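PDB 3FIJ: Lin1909 protein, which probably hydrolyses gamma-glutamyl-gamma-aminobutyrate, as a class I glutamine amidotransferase-like member of the peptidase C26 family, and binds a manganese ion. Local coordinates for residues I73-Y78 with G87-P92; I111-R116 with S210-V215; G127-D132 with Q180-L185; K190-T195 with A202-N207. One frame throughout, in Å; residues are numbered along the deposited sequence.

Contact 1: I73-Y78 with G87-P92; sequences ITPQLY and GAYFPP
The loop leading from strand 64-67 into helix 91-106 doubles back on itself here, Thr74 and Pro75 packing against Tyr89 and Pro91 where the helix starts. Pro75 CD lies over the middle of the Tyr89 ring, 3.7 Å from its centroid and 7° off the ring normal, in a CH-pi contact. The two side chains are roughly perpendicular. Tyr89 reaches this place because its CG sits between its own backbone N and carbonyl carbon (chi1 45°), which brings the ring against 73-75. Thr74 CB approaches the same ring obliquely, 3.7 Å from Tyr89 CD1, while its methyl turns to the proline: Thr74 CG2 is 3.4 Å from Pro91 CG and, in a tight fit, 3.3 Å from Pro91 CA. Segment 73-78 is shaped by its own 3-10 turn, with Leu77 N bonded to Thr74 O (3.1 Å) and Tyr78 N to Pro75 O (2.8 Å). Asp94, on the helix, takes the backbone N-H of Thr74, and Tyr89 OH makes a weak hydrogen bond to Ser153 O of the second subunit. Phe90 is the N-cap, and Pro91 and Pro92 occupy the first turn of helix 91-106, where backbone N-H groups have no i-4 carbonyl to bond and proline's lack of one costs nothing, a common position for proline at helix N termini.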
loop_
_atom_site.group_PDB
_atom_site.type_symbol
_atom_site.label_atom_id
_atom_site.label_comp_id
_atom_site.label_asym_id
_atom_site.label_seq_id
_atom_site.Cartn_x
_atom_site.Cartn_y
_atom_site.Cartn_z
ATOM N N ILE A 73 6.942 -20.511 -20.124
ATOM C CA ILE A 73 7.749 -21.717 -20.102
ATOM C C ILE A 73 9.213 -21.322 -20.257
ATOM O O ILE A 73 9.533 -20.420 -21.037
ATOM C CB ILE A 73 7.332 -22.643 -21.250
ATOM C CG1 ILE A 73 5.929 -23.190 -20.958
ATOM C CG2 ILE A 73 8.362 -23.746 -21.433
ATOM C CD1 ILE A 73 5.040 -23.274 -22.171
ATOM N N THR A 74 10.102 -21.991 -19.521
ATOM C CA THR A 74 11.513 -21.641 -19.599
ATOM C C THR A 74 11.930 -21.759 -21.054
ATOM O O THR A 74 11.691 -22.780 -21.703
ATOM C CB THR A 74 12.398 -22.547 -18.705
ATOM O OG1 THR A 74 12.783 -23.716 -19.430
ATOM C CG2 THR A 74 11.644 -22.951 -17.454
ATOM N N PRO A 75 12.543 -20.693 -21.588
ATOM C CA PRO A 75 12.992 -20.645 -22.982
ATOM C C PRO A 75 13.966 -21.749 -23.379
ATOM O O PRO A 75 13.911 -22.270 -24.494
ATOM C CB PRO A 75 13.578 -19.231 -23.108
ATOM C CG PRO A 75 14.036 -18.908 -21.713
ATOM C CD PRO A 75 12.944 -19.480 -20.849
ATOM N N GLN A 76 14.843 -22.107 -22.453
ATOM C CA GLN A 76 15.836 -23.152 -22.675
ATOM C C GLN A 76 15.163 -24.419 -23.204
ATOM O O GLN A 76 15.753 -25.159 -23.997
ATOM C CB GLN A 76 16.535 -23.448 -21.354
ATOM C CG GLN A 76 16.740 -22.198 -20.498
ATOM C CD GLN A 76 17.852 -21.339 -21.027
ATOM O OE1 GLN A 76 18.294 -21.529 -22.157
ATOM N NE2 GLN A 76 18.318 -20.391 -20.224
ATOM N N LEU A 77 13.928 -24.664 -22.762
ATOM C CA LEU A 77 13.173 -25.836 -23.193
ATOM C C LEU A 77 12.914 -25.877 -24.694
ATOM O O LEU A 77 12.676 -26.949 -25.253
ATOM C CB LEU A 77 11.851 -25.937 -22.429
ATOM C CG LEU A 77 11.875 -26.859 -21.204
ATOM C CD1 LEU A 77 12.941 -26.406 -20.246
ATOM C CD2 LEU A 77 10.517 -26.864 -20.529
ATOM N N TYR A 78 12.933 -24.725 -25.357
ATOM C CA TYR A 78 12.756 -24.742 -26.805
ATOM C C TYR A 78 13.959 -24.128 -27.534
ATOM O O TYR A 78 13.845 -23.519 -28.600
ATOM C CB TYR A 78 11.402 -24.126 -27.235
ATOM C CG TYR A 78 11.023 -22.775 -26.669
ATOM C CD1 TYR A 78 11.235 -21.614 -27.401
ATOM C CD2 TYR A 78 10.429 -22.660 -25.412
ATOM C CE1 TYR A 78 10.868 -20.370 -26.905
ATOM C CE2 TYR A 78 10.058 -21.413 -24.900
ATOM C CZ TYR A 78 10.283 -20.271 -25.658
ATOM O OH TYR A 78 9.940 -19.018 -25.181
ATOM N N GLY A 87 8.880 -13.126 -19.468
ATOM C CA GLY A 87 8.448 -12.935 -18.095
ATOM C C GLY A 87 9.138 -13.929 -17.181
ATOM O O GLY A 87 10.203 -14.462 -17.510
ATOM N N ALA A 88 8.534 -14.184 -16.025
ATOM C CA ALA A 88 9.089 -15.145 -15.078
ATOM C C ALA A 88 8.742 -16.574 -15.506
ATOM O O ALA A 88 7.677 -16.829 -16.066
ATOM C CB ALA A 88 8.541 -14.875 -13.673
ATOM N N TYR A 89 9.655 -17.500 -15.245
ATOM C CA TYR A 89 9.443 -18.898 -15.569
ATOM C C TYR A 89 10.003 -19.726 -14.415
ATOM O O TYR A 89 10.762 -19.214 -13.602
ATOM C CB TYR A 89 10.103 -19.248 -16.911
ATOM C CG TYR A 89 11.510 -18.727 -17.115
ATOM C CD1 TYR A 89 12.621 -19.481 -16.732
ATOM C CD2 TYR A 89 11.733 -17.489 -17.724
ATOM C CE1 TYR A 89 13.921 -19.019 -16.954
ATOM C CE2 TYR A 89 13.026 -17.014 -17.951
ATOM C CZ TYR A 89 14.120 -17.782 -17.564
ATOM O OH TYR A 89 15.405 -17.308 -17.777
ATOM N N PHE A 90 9.603 -20.986 -14.329
ATOM C CA PHE A 90 10.048 -21.860 -13.251
ATOM C C PHE A 90 10.297 -23.265 -13.815
ATOM O O PHE A 90 9.391 -24.097 -13.869
ATOM C CB PHE A 90 8.972 -21.874 -12.156
ATOM C CG PHE A 90 9.387 -22.581 -10.902
ATOM C CD1 PHE A 90 8.839 -23.819 -10.571
ATOM C CD2 PHE A 90 10.337 -22.021 -10.057
ATOM C CE1 PHE A 90 9.238 -24.487 -9.412
ATOM C CE2 PHE A 90 10.740 -22.677 -8.904
ATOM C CZ PHE A 90 10.189 -23.913 -8.578
ATOM N N PRO A 91 11.544 -23.546 -14.232
ATOM C CA PRO A 91 11.973 -24.825 -14.814
ATOM C C PRO A 91 11.381 -26.117 -14.249
ATOM O O PRO A 91 10.960 -26.993 -15.005
ATOM C CB PRO A 91 13.489 -24.767 -14.672
ATOM C CG PRO A 91 13.771 -23.301 -14.854
ATOM C CD PRO A 91 12.703 -22.666 -13.998
ATOM N N PRO A 92 11.348 -26.262 -12.915
ATOM C CA PRO A 92 10.794 -27.485 -12.321
ATOM C C PRO A 92 9.340 -27.799 -12.699
ATOM O O PRO A 92 8.976 -28.968 -12.861
ATOM C CB PRO A 92 10.987 -27.254 -10.827
ATOM C CG PRO A 92 12.258 -26.447 -10.777
ATOM C CD PRO A 92 12.014 -25.437 -11.887
#

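Contact 2: I111-R116 with S210-V215; sequences IFAICR and SWYLGV
Phe112 and Leu213 run alongside each other from the same face of the sheet, in a closely packed part of the pairing between parallel strands 111-114 and 212-215. Leu213 O meets the Phe112 ring at its edge, in plane, 3.1 Å from CD1, and the same oxygen accepts Ala113 N at 3.0 Å. Val215 CG2 reaches Phe112 CE1 obliquely at 4.0 Å, and helix 227-241 covers this face, Phe233 meeting Phe112 edge-to-face. On the face of Ile111, Ala113 and Tyr212, the phenol lies along the strand: Tyr212 CD1 is 3.7 Å from Ile111 CG2, and its OH is 3.8 Å from Ala113 CB. Gly214, lacking CB, leaves room for that hydroxyl. These are central strands of the Rossmann-like sheet of class I glutamine amidotransferases, and Cys115 follows in a strained turn (phi 50°, psi -116°) like a nucleophile elbow, its N bonded to Val215 O at 2.9 Å. Cys115 is probably the catalytic nucleophile, with His218 and Glu220 completing a possible triad. At the other end packing thins around Ser210 and the partly exposed Trp211, though the backbone bond from Ile111 N to Trp211 O (3.0 Å) persists; Ser210 OG turns to Lys109 O, and Trp211 NE1 makes a weak hydrogen bond to Glu163 OE2.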
loop_
_atom_site.group_PDB
_atom_site.type_symbol
_atom_site.label_atom_id
_atom_site.label_comp_id
_atom_site.label_asym_id
_atom_site.label_seq_id
_atom_site.Cartn_x
_atom_site.Cartn_y
_atom_site.Cartn_z
ATOM N N ILE A 111 -6.214 -35.324 -22.500
ATOM C CA ILE A 111 -5.483 -34.154 -22.019
ATOM C C ILE A 111 -6.175 -32.867 -22.467
ATOM O O ILE A 111 -6.466 -32.700 -23.647
ATOM C CB ILE A 111 -4.054 -34.122 -22.615
ATOM C CG1 ILE A 111 -3.308 -35.400 -22.240
ATOM C CG2 ILE A 111 -3.311 -32.841 -22.176
ATOM C CD1 ILE A 111 -1.972 -35.568 -22.965
ATOM N N PHE A 112 -6.436 -31.971 -21.519
ATOM C CA PHE A 112 -7.046 -30.674 -21.802
ATOM C C PHE A 112 -6.057 -29.634 -21.256
ATOM O O PHE A 112 -5.734 -29.621 -20.064
ATOM C CB PHE A 112 -8.432 -30.564 -21.121
ATOM C CG PHE A 112 -9.174 -29.264 -21.410
ATOM C CD1 PHE A 112 -9.003 -28.587 -22.618
ATOM C CD2 PHE A 112 -10.049 -28.727 -20.468
ATOM C CE1 PHE A 112 -9.694 -27.383 -22.886
ATOM C CE2 PHE A 112 -10.743 -27.530 -20.730
ATOM C CZ PHE A 112 -10.559 -26.858 -21.942
ATOM N N ALA A 113 -5.562 -28.776 -22.140
ATOM C CA ALA A 113 -4.599 -27.755 -21.746
ATOM C C ALA A 113 -5.163 -26.346 -21.911
ATOM O O ALA A 113 -5.804 -26.030 -22.915
ATOM C CB ALA A 113 -3.331 -27.907 -22.567
ATOM N N ILE A 114 -4.901 -25.498 -20.921
ATOM C CA ILE A 114 -5.380 -24.127 -20.931
ATOM C C ILE A 114 -4.252 -23.088 -20.826
ATOM O O ILE A 114 -3.349 -23.217 -19.990
ATOM C CB ILE A 114 -6.405 -23.918 -19.776
ATOM C CG1 ILE A 114 -7.719 -24.642 -20.118
ATOM C CG2 ILE A 114 -6.636 -22.433 -19.530
ATOM C CD1 ILE A 114 -8.751 -24.661 -18.988
ATOM N N CYS A 115 -4.325 -22.058 -21.672
ATOM C CA CYS A 115 -3.348 -20.966 -21.702
ATOM C C CYS A 115 -1.932 -21.532 -21.752
ATOM O O CYS A 115 -1.551 -22.174 -22.722
ATOM C CB CYS A 115 -3.519 -20.071 -20.462
ATOM S SG CYS A 115 -2.756 -18.438 -20.617
ATOM N N ARG A 116 -1.156 -21.281 -20.710
ATOM C CA ARG A 116 0.204 -21.797 -20.606
ATOM C C ARG A 116 0.235 -23.277 -20.998
ATOM O O ARG A 116 1.111 -23.729 -21.747
ATOM C CB ARG A 116 0.684 -21.642 -19.165
ATOM C CG ARG A 116 1.821 -22.559 -18.799
ATOM C CD ARG A 116 1.931 -22.709 -17.293
ATOM N NE ARG A 116 2.743 -23.874 -16.978
ATOM C CZ ARG A 116 4.066 -23.904 -17.068
ATOM N NH1 ARG A 116 4.725 -22.819 -17.450
ATOM N NH2 ARG A 116 4.719 -25.030 -16.812
ATOM N N SER A 210 -3.876 -39.945 -27.560
ATOM C CA SER A 210 -4.806 -39.350 -26.600
ATOM C C SER A 210 -5.694 -38.276 -27.213
ATOM O O SER A 210 -5.298 -37.581 -28.143
ATOM C CB SER A 210 -4.047 -38.708 -25.427
ATOM O OG SER A 210 -3.293 -39.646 -24.684
ATOM N N TRP A 211 -6.902 -38.154 -26.677
ATOM C CA TRP A 211 -7.840 -37.119 -27.096
ATOM C C TRP A 211 -7.161 -35.852 -26.567
ATOM O O TRP A 211 -6.612 -35.857 -25.462
ATOM C CB TRP A 211 -9.178 -37.332 -26.388
ATOM C CG TRP A 211 -10.218 -36.277 -26.646
ATOM C CD1 TRP A 211 -11.222 -36.326 -27.570
ATOM C CD2 TRP A 211 -10.372 -35.040 -25.941
ATOM N NE1 TRP A 211 -12.006 -35.197 -27.476
ATOM C CE2 TRP A 211 -11.510 -34.400 -26.484
ATOM C CE3 TRP A 211 -9.678 -34.429 -24.897
ATOM C CZ2 TRP A 211 -11.949 -33.157 -26.024
ATOM C CZ3 TRP A 211 -10.116 -33.194 -24.437
ATOM C CH2 TRP A 211 -11.248 -32.574 -24.997
ATOM N N TYR A 212 -7.176 -34.775 -27.335
ATOM C CA TYR A 212 -6.510 -33.569 -26.878
ATOM C C TYR A 212 -7.108 -32.282 -27.406
ATOM O O TYR A 212 -7.390 -32.151 -28.601
ATOM C CB TYR A 212 -5.022 -33.605 -27.263
ATOM C CG TYR A 212 -4.299 -32.302 -26.995
ATOM C CD1 TYR A 212 -4.013 -31.904 -25.691
ATOM C CD2 TYR A 212 -3.938 -31.443 -28.041
ATOM C CE1 TYR A 212 -3.389 -30.690 -25.428
ATOM C CE2 TYR A 212 -3.309 -30.218 -27.787
ATOM C CZ TYR A 212 -3.039 -29.851 -26.474
ATOM O OH TYR A 212 -2.422 -28.654 -26.180
ATOM N N LEU A 213 -7.282 -31.328 -26.499
ATOM C CA LEU A 213 -7.782 -30.013 -26.852
ATOM C C LEU A 213 -6.977 -28.969 -26.086
ATOM O O LEU A 213 -6.905 -29.003 -24.848
ATOM C CB LEU A 213 -9.262 -29.856 -26.502
ATOM C CG LEU A 213 -9.744 -28.413 -26.780
ATOM C CD1 LEU A 213 -9.545 -28.088 -28.258
ATOM C CD2 LEU A 213 -11.209 -28.238 -26.384
ATOM N N GLY A 214 -6.365 -28.049 -26.827
ATOM C CA GLY A 214 -5.593 -26.988 -26.208
ATOM C C GLY A 214 -6.185 -25.653 -26.627
ATOM O O GLY A 214 -6.355 -25.407 -27.824
ATOM N N VAL A 215 -6.529 -24.806 -25.656
ATOM C CA VAL A 215 -7.087 -23.489 -25.953
ATOM C C VAL A 215 -6.219 -22.416 -25.294
ATOM O O VAL A 215 -5.770 -22.570 -24.157
ATOM C CB VAL A 215 -8.564 -23.372 -25.491
ATOM C CG1 VAL A 215 -9.416 -24.329 -26.312
ATOM C CG2 VAL A 215 -8.694 -23.674 -24.001
#

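Contact 3: G127-D132 with Q180-L185; sequences GTLYQD and QFIKKL
One face of the Tyr130 ring carries the aliphatic chain of Lys183, whose CG stands 3.7 Å from the ring centroid, while Phe181 O and Ile182 O come to the edge, near its plane; the Phe181 ring meets Tyr130 CB at its own edge. Strands 129-130 and 181-182 form a small antiparallel sheet with a classic beta bulge, Lys183 and Lys184 both facing Thr128. CG anti to the backbone N (chi1 -171°) sets the Lys183 chain over the phenol; the bend at chi3 (68°) then brings CE back toward Thr128 OG1 and turns the amine to its salt-bridge partner Glu80. Tyr130 OH bonds to Glu137. Thr128 grips the bulge by three bonds: its N gives to Lys184 O (2.7 Å) on a lone pair, its O takes Lys183 N (2.8 Å) from above the carbonyl plane, and its OG1 accepts Lys184 N at 2.9 Å. Farther on, Tyr130 N bonds to Phe181 O at 2.7 Å, with a weak return bond. Phe181 also packs edge-to-face with His143 and His178, two ligands of the manganese ion, so this sheet borders the metal site. At the far end Gln180 NE2 reaches Gln131 O at 2.8 Å, bent well away from the C=O direction.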
loop_
_atom_site.group_PDB
_atom_site.type_symbol
_atom_site.label_atom_id
_atom_site.label_comp_id
_atom_site.label_asym_id
_atom_site.label_seq_id
_atom_site.Cartn_x
_atom_site.Cartn_y
_atom_site.Cartn_z
ATOM N N GLY A 127 7.743 -27.912 -30.427
ATOM C CA GLY A 127 7.364 -26.641 -31.034
ATOM C C GLY A 127 8.108 -25.492 -30.386
ATOM O O GLY A 127 8.961 -25.718 -29.535
ATOM N N THR A 128 7.812 -24.261 -30.795
ATOM C CA THR A 128 8.470 -23.095 -30.208
ATOM C C THR A 128 7.432 -22.028 -29.894
ATOM O O THR A 128 6.266 -22.160 -30.271
ATOM C CB THR A 128 9.548 -22.487 -31.151
ATOM O OG1 THR A 128 8.931 -22.002 -32.349
ATOM C CG2 THR A 128 10.592 -23.537 -31.515
ATOM N N LEU A 129 7.860 -20.967 -29.214
ATOM C CA LEU A 129 6.953 -19.886 -28.841
ATOM C C LEU A 129 7.560 -18.509 -29.082
ATOM O O LEU A 129 8.778 -18.369 -29.155
ATOM C CB LEU A 129 6.628 -19.986 -27.350
ATOM C CG LEU A 129 6.244 -21.333 -26.741
ATOM C CD1 LEU A 129 6.187 -21.205 -25.215
ATOM C CD2 LEU A 129 4.915 -21.790 -27.311
ATOM N N TYR A 130 6.709 -17.496 -29.214
ATOM C CA TYR A 130 7.192 -16.127 -29.326
ATOM C C TYR A 130 7.295 -15.756 -27.848
ATOM O O TYR A 130 6.346 -15.979 -27.096
ATOM C CB TYR A 130 6.166 -15.198 -29.983
ATOM C CG TYR A 130 6.067 -15.306 -31.485
ATOM C CD1 TYR A 130 5.111 -16.125 -32.078
ATOM C CD2 TYR A 130 6.931 -14.579 -32.321
ATOM C CE1 TYR A 130 5.009 -16.222 -33.460
ATOM C CE2 TYR A 130 6.842 -14.671 -33.709
ATOM C CZ TYR A 130 5.877 -15.496 -34.267
ATOM O OH TYR A 130 5.770 -15.597 -35.629
ATOM N N GLN A 131 8.427 -15.206 -27.426
ATOM C CA GLN A 131 8.613 -14.834 -26.028
ATOM C C GLN A 131 7.766 -13.648 -25.558
ATOM O O GLN A 131 7.489 -13.524 -24.363
ATOM C CB GLN A 131 10.094 -14.569 -25.759
ATOM C CG GLN A 131 10.916 -15.837 -25.721
ATOM C CD GLN A 131 12.343 -15.607 -25.275
ATOM O OE1 GLN A 131 12.614 -14.764 -24.410
ATOM N NE2 GLN A 131 13.268 -16.373 -25.846
ATOM N N ASP A 132 7.356 -12.783 -26.490
ATOM C CA ASP A 132 6.526 -11.623 -26.156
ATOM C C ASP A 132 5.742 -11.150 -27.377
ATOM O O ASP A 132 6.170 -11.362 -28.520
ATOM C CB ASP A 132 7.384 -10.469 -25.618
ATOM C CG ASP A 132 6.553 -9.254 -25.209
ATOM O OD1 ASP A 132 5.638 -9.404 -24.370
ATOM O OD2 ASP A 132 6.817 -8.142 -25.715
ATOM N N GLN A 180 2.520 -14.453 -24.554
ATOM C CA GLN A 180 3.354 -15.336 -25.371
ATOM C C GLN A 180 2.451 -16.107 -26.332
ATOM O O GLN A 180 1.251 -16.250 -26.079
ATOM C CB GLN A 180 4.141 -16.323 -24.503
ATOM C CG GLN A 180 5.098 -15.685 -23.509
ATOM C CD GLN A 180 6.253 -16.606 -23.154
ATOM O OE1 GLN A 180 6.064 -17.805 -22.961
ATOM N NE2 GLN A 180 7.454 -16.047 -23.059
ATOM N N PHE A 181 3.020 -16.585 -27.437
ATOM C CA PHE A 181 2.248 -17.338 -28.430
ATOM C C PHE A 181 3.022 -18.502 -29.029
ATOM O O PHE A 181 4.253 -18.534 -29.000
ATOM C CB PHE A 181 1.846 -16.462 -29.618
ATOM C CG PHE A 181 1.227 -15.160 -29.251
ATOM C CD1 PHE A 181 2.012 -14.102 -28.818
ATOM C CD2 PHE A 181 -0.146 -14.979 -29.365
ATOM C CE1 PHE A 181 1.445 -12.874 -28.509
ATOM C CE2 PHE A 181 -0.733 -13.756 -29.059
ATOM C CZ PHE A 181 0.062 -12.697 -28.629
ATOM N N ILE A 182 2.292 -19.451 -29.598
ATOM C CA ILE A 182 2.934 -20.560 -30.273
ATOM C C ILE A 182 3.559 -19.946 -31.529
ATOM O O ILE A 182 2.899 -19.204 -32.267
ATOM C CB ILE A 182 1.913 -21.636 -30.721
ATOM C CG1 ILE A 182 1.387 -22.403 -29.504
ATOM C CG2 ILE A 182 2.568 -22.578 -31.750
ATOM C CD1 ILE A 182 0.580 -23.660 -29.853
ATOM N N LYS A 183 4.835 -20.228 -31.759
ATOM C CA LYS A 183 5.518 -19.715 -32.943
ATOM C C LYS A 183 5.487 -20.878 -33.915
ATOM O O LYS A 183 4.658 -20.924 -34.821
ATOM C CB LYS A 183 6.965 -19.320 -32.608
ATOM C CG LYS A 183 7.696 -18.570 -33.732
ATOM C CD LYS A 183 8.936 -17.814 -33.225
ATOM C CE LYS A 183 10.039 -18.769 -32.758
ATOM N NZ LYS A 183 11.085 -18.107 -31.913
ATOM N N LYS A 184 6.386 -21.829 -33.705
ATOM C CA LYS A 184 6.433 -23.014 -34.541
ATOM C C LYS A 184 5.608 -24.107 -33.852
ATOM O O LYS A 184 5.900 -24.511 -32.728
ATOM C CB LYS A 184 7.885 -23.471 -34.731
ATOM C CG LYS A 184 8.053 -24.660 -35.667
ATOM C CD LYS A 184 7.461 -24.361 -37.045
ATOM C CE LYS A 184 7.640 -25.533 -38.010
ATOM N NZ LYS A 184 6.982 -25.261 -39.321
ATOM N N LEU A 185 4.566 -24.568 -34.528
ATOM C CA LEU A 185 3.692 -25.603 -33.993
ATOM C C LEU A 185 4.339 -26.985 -34.057
ATOM O O LEU A 185 4.787 -27.418 -35.116
ATOM C CB LEU A 185 2.382 -25.623 -34.779
ATOM C CG LEU A 185 1.333 -26.640 -34.326
ATOM C CD1 LEU A 185 0.697 -26.158 -33.021
ATOM C CD2 LEU A 185 0.278 -26.809 -35.412
#

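Contact 4: K190-T195 with A202-N207; sequences KVTART and AVEGDN
Thr192 holds OG1 between its backbone N and carbonyl carbon (chi1 53°), and Glu204 swings CG beside its own backbone N (chi1 -62°) before running on extended, so the two side chains run nearly perpendicular. Thr192 OG1 donates to Glu204 OE1 at 3.3 Å, arriving from above the carboxylate plane, 57° out of it, while Thr192 CG2 rests 3.6 Å from Glu204 CD. The backbone N-H groups of Leu164 and Glu163 donate to OE1 and OE2 respectively, which fixes the carboxylate and probably stabilises its charge. The same threonine belongs to a classic beta bulge in the hairpin, Thr192 and Ala193 both facing Ala202. Ala202 O accepts Thr192 N at 2.8 Å and, weakly, Ala193 N at 3.5 Å; the return bond from Ala202 N to Ala193 O is weak too. Their methyls are pressed together, Ala193 CB to Ala202 CB 3.2 Å. On the Lys190 side of the bulge the pairing is regular: Lys190 N bonds to Glu204 O (2.8 Å) and Glu204 N to Lys190 O (2.9 Å). The manganese ligand Glu201 precedes Ala202 and touches Ala193. In the large mixed sheet the hairpin lies between strand 154-158, bonded to 189-195 through Asp157 and, just past its end, Glu159, and strand 212-215, whose Gly214 pairs with Val203.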
loop_
_atom_site.group_PDB
_atom_site.type_symbol
_atom_site.label_atom_id
_atom_site.label_comp_id
_atom_site.label_asym_id
_atom_site.label_seq_id
_atom_site.Cartn_x
_atom_site.Cartn_y
_atom_site.Cartn_z
ATOM N N LYS A 190 -2.751 -29.765 -35.180
ATOM C CA LYS A 190 -3.326 -28.875 -36.169
ATOM C C LYS A 190 -3.970 -27.729 -35.404
ATOM O O LYS A 190 -4.563 -27.930 -34.338
ATOM C CB LYS A 190 -4.360 -29.614 -37.030
ATOM C CG LYS A 190 -5.450 -30.322 -36.238
ATOM C CD LYS A 190 -6.363 -31.147 -37.139
ATOM C CE LYS A 190 -7.482 -31.808 -36.324
ATOM N NZ LYS A 190 -8.522 -32.470 -37.168
ATOM N N VAL A 191 -3.812 -26.523 -35.930
ATOM C CA VAL A 191 -4.392 -25.340 -35.315
ATOM C C VAL A 191 -5.865 -25.360 -35.718
ATOM O O VAL A 191 -6.174 -25.598 -36.882
ATOM C CB VAL A 191 -3.715 -24.043 -35.854
ATOM C CG1 VAL A 191 -3.861 -23.981 -37.362
ATOM C CG2 VAL A 191 -4.359 -22.813 -35.245
ATOM N N THR A 192 -6.768 -25.131 -34.767
ATOM C CA THR A 192 -8.195 -25.128 -35.077
ATOM C C THR A 192 -8.886 -23.817 -34.747
ATOM O O THR A 192 -10.077 -23.664 -34.995
ATOM C CB THR A 192 -8.936 -26.263 -34.352
ATOM O OG1 THR A 192 -8.663 -26.205 -32.945
ATOM C CG2 THR A 192 -8.500 -27.605 -34.908
ATOM N N ALA A 193 -8.138 -22.870 -34.191
ATOM C CA ALA A 193 -8.691 -21.567 -33.848
ATOM C C ALA A 193 -7.620 -20.477 -33.885
ATOM O O ALA A 193 -6.483 -20.692 -33.464
ATOM C CB ALA A 193 -9.327 -21.620 -32.471
ATOM N N ARG A 194 -8.005 -19.310 -34.389
ATOM C CA ARG A 194 -7.124 -18.154 -34.487
ATOM C C ARG A 194 -7.940 -16.871 -34.313
ATOM O O ARG A 194 -9.158 -16.859 -34.544
ATOM C CB ARG A 194 -6.467 -18.074 -35.871
ATOM C CG ARG A 194 -5.398 -19.089 -36.192
ATOM C CD ARG A 194 -4.977 -18.932 -37.652
ATOM N NE ARG A 194 -4.280 -20.112 -38.160
ATOM C CZ ARG A 194 -3.009 -20.404 -37.910
ATOM N NH1 ARG A 194 -2.278 -19.594 -37.155
ATOM N NH2 ARG A 194 -2.470 -21.509 -38.417
ATOM N N THR A 195 -7.265 -15.797 -33.911
ATOM C CA THR A 195 -7.909 -14.491 -33.794
ATOM C C THR A 195 -7.591 -13.793 -35.118
ATOM O O THR A 195 -6.645 -14.181 -35.815
ATOM C CB THR A 195 -7.332 -13.649 -32.643
ATOM O OG1 THR A 195 -5.945 -13.958 -32.487
ATOM C CG2 THR A 195 -8.097 -13.900 -31.338
ATOM N N ALA A 202 -6.248 -22.226 -30.547
ATOM C CA ALA A 202 -6.627 -23.599 -30.236
ATOM C C ALA A 202 -5.856 -24.616 -31.079
ATOM O O ALA A 202 -5.683 -24.454 -32.293
ATOM C CB ALA A 202 -8.136 -23.785 -30.435
ATOM N N VAL A 203 -5.403 -25.680 -30.434
ATOM C CA VAL A 203 -4.657 -26.713 -31.125
ATOM C C VAL A 203 -5.241 -28.072 -30.778
ATOM O O VAL A 203 -5.627 -28.310 -29.633
ATOM C CB VAL A 203 -3.174 -26.699 -30.697
ATOM C CG1 VAL A 203 -2.393 -27.790 -31.442
ATOM C CG2 VAL A 203 -2.578 -25.323 -30.949
ATOM N N GLU A 204 -5.324 -28.954 -31.768
ATOM C CA GLU A 204 -5.824 -30.303 -31.541
ATOM C C GLU A 204 -4.831 -31.288 -32.138
ATOM O O GLU A 204 -3.972 -30.917 -32.934
ATOM C CB GLU A 204 -7.213 -30.472 -32.158
ATOM C CG GLU A 204 -8.233 -29.529 -31.522
ATOM C CD GLU A 204 -9.622 -29.621 -32.118
ATOM O OE1 GLU A 204 -10.441 -28.719 -31.833
ATOM O OE2 GLU A 204 -9.902 -30.586 -32.862
ATOM N N GLY A 205 -4.918 -32.542 -31.724
ATOM C CA GLY A 205 -4.000 -33.522 -32.260
ATOM C C GLY A 205 -4.642 -34.308 -33.383
ATOM O O GLY A 205 -5.842 -34.184 -33.644
ATOM N N ASP A 206 -3.829 -35.097 -34.069
ATOM C CA ASP A 206 -4.314 -35.955 -35.141
ATOM C C ASP A 206 -3.402 -37.169 -35.132
ATOM O O ASP A 206 -2.189 -37.051 -35.295
ATOM C CB ASP A 206 -4.285 -35.232 -36.492
ATOM C CG ASP A 206 -2.904 -34.786 -36.883
ATOM O OD1 ASP A 206 -2.272 -34.050 -36.094
ATOM O OD2 ASP A 206 -2.455 -35.169 -37.982
ATOM N N ASN A 207 -4.006 -38.330 -34.896
ATOM C CA ASN A 207 -3.291 -39.599 -34.815
ATOM C C ASN A 207 -2.589 -39.702 -33.457
ATOM O O ASN A 207 -1.719 -40.554 -33.260
ATOM C CB ASN A 207 -2.265 -39.723 -35.951
ATOM C CG ASN A 207 -1.832 -41.163 -36.199
ATOM O OD1 ASN A 207 -1.348 -41.852 -35.296
ATOM N ND2 ASN A 207 -2.001 -41.622 -37.434
#

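From the N terminus, contact 1 closes first, a short loop between strand 64-67 and helix 91-106. The chain then enters strand 111-114, opening contact 2, which closes only at 210-215 and so encloses contacts 3 and 4. Within that long excursion contact 3 joins 127-132 to 180-185 across the segment bearing His143, His154, Ser176 and His178 of the metal site, and contact 4 follows in series as a hairpin. Contact 3 bridges contacts 1 and 4: Tyr78 packs on Gln131, and Leu185 on Val203. Strands 200-205 and 212-215 are sheet neighbours, joining contacts 4 and 2, while Ile73 touches Arg116 between contacts 1 and 2.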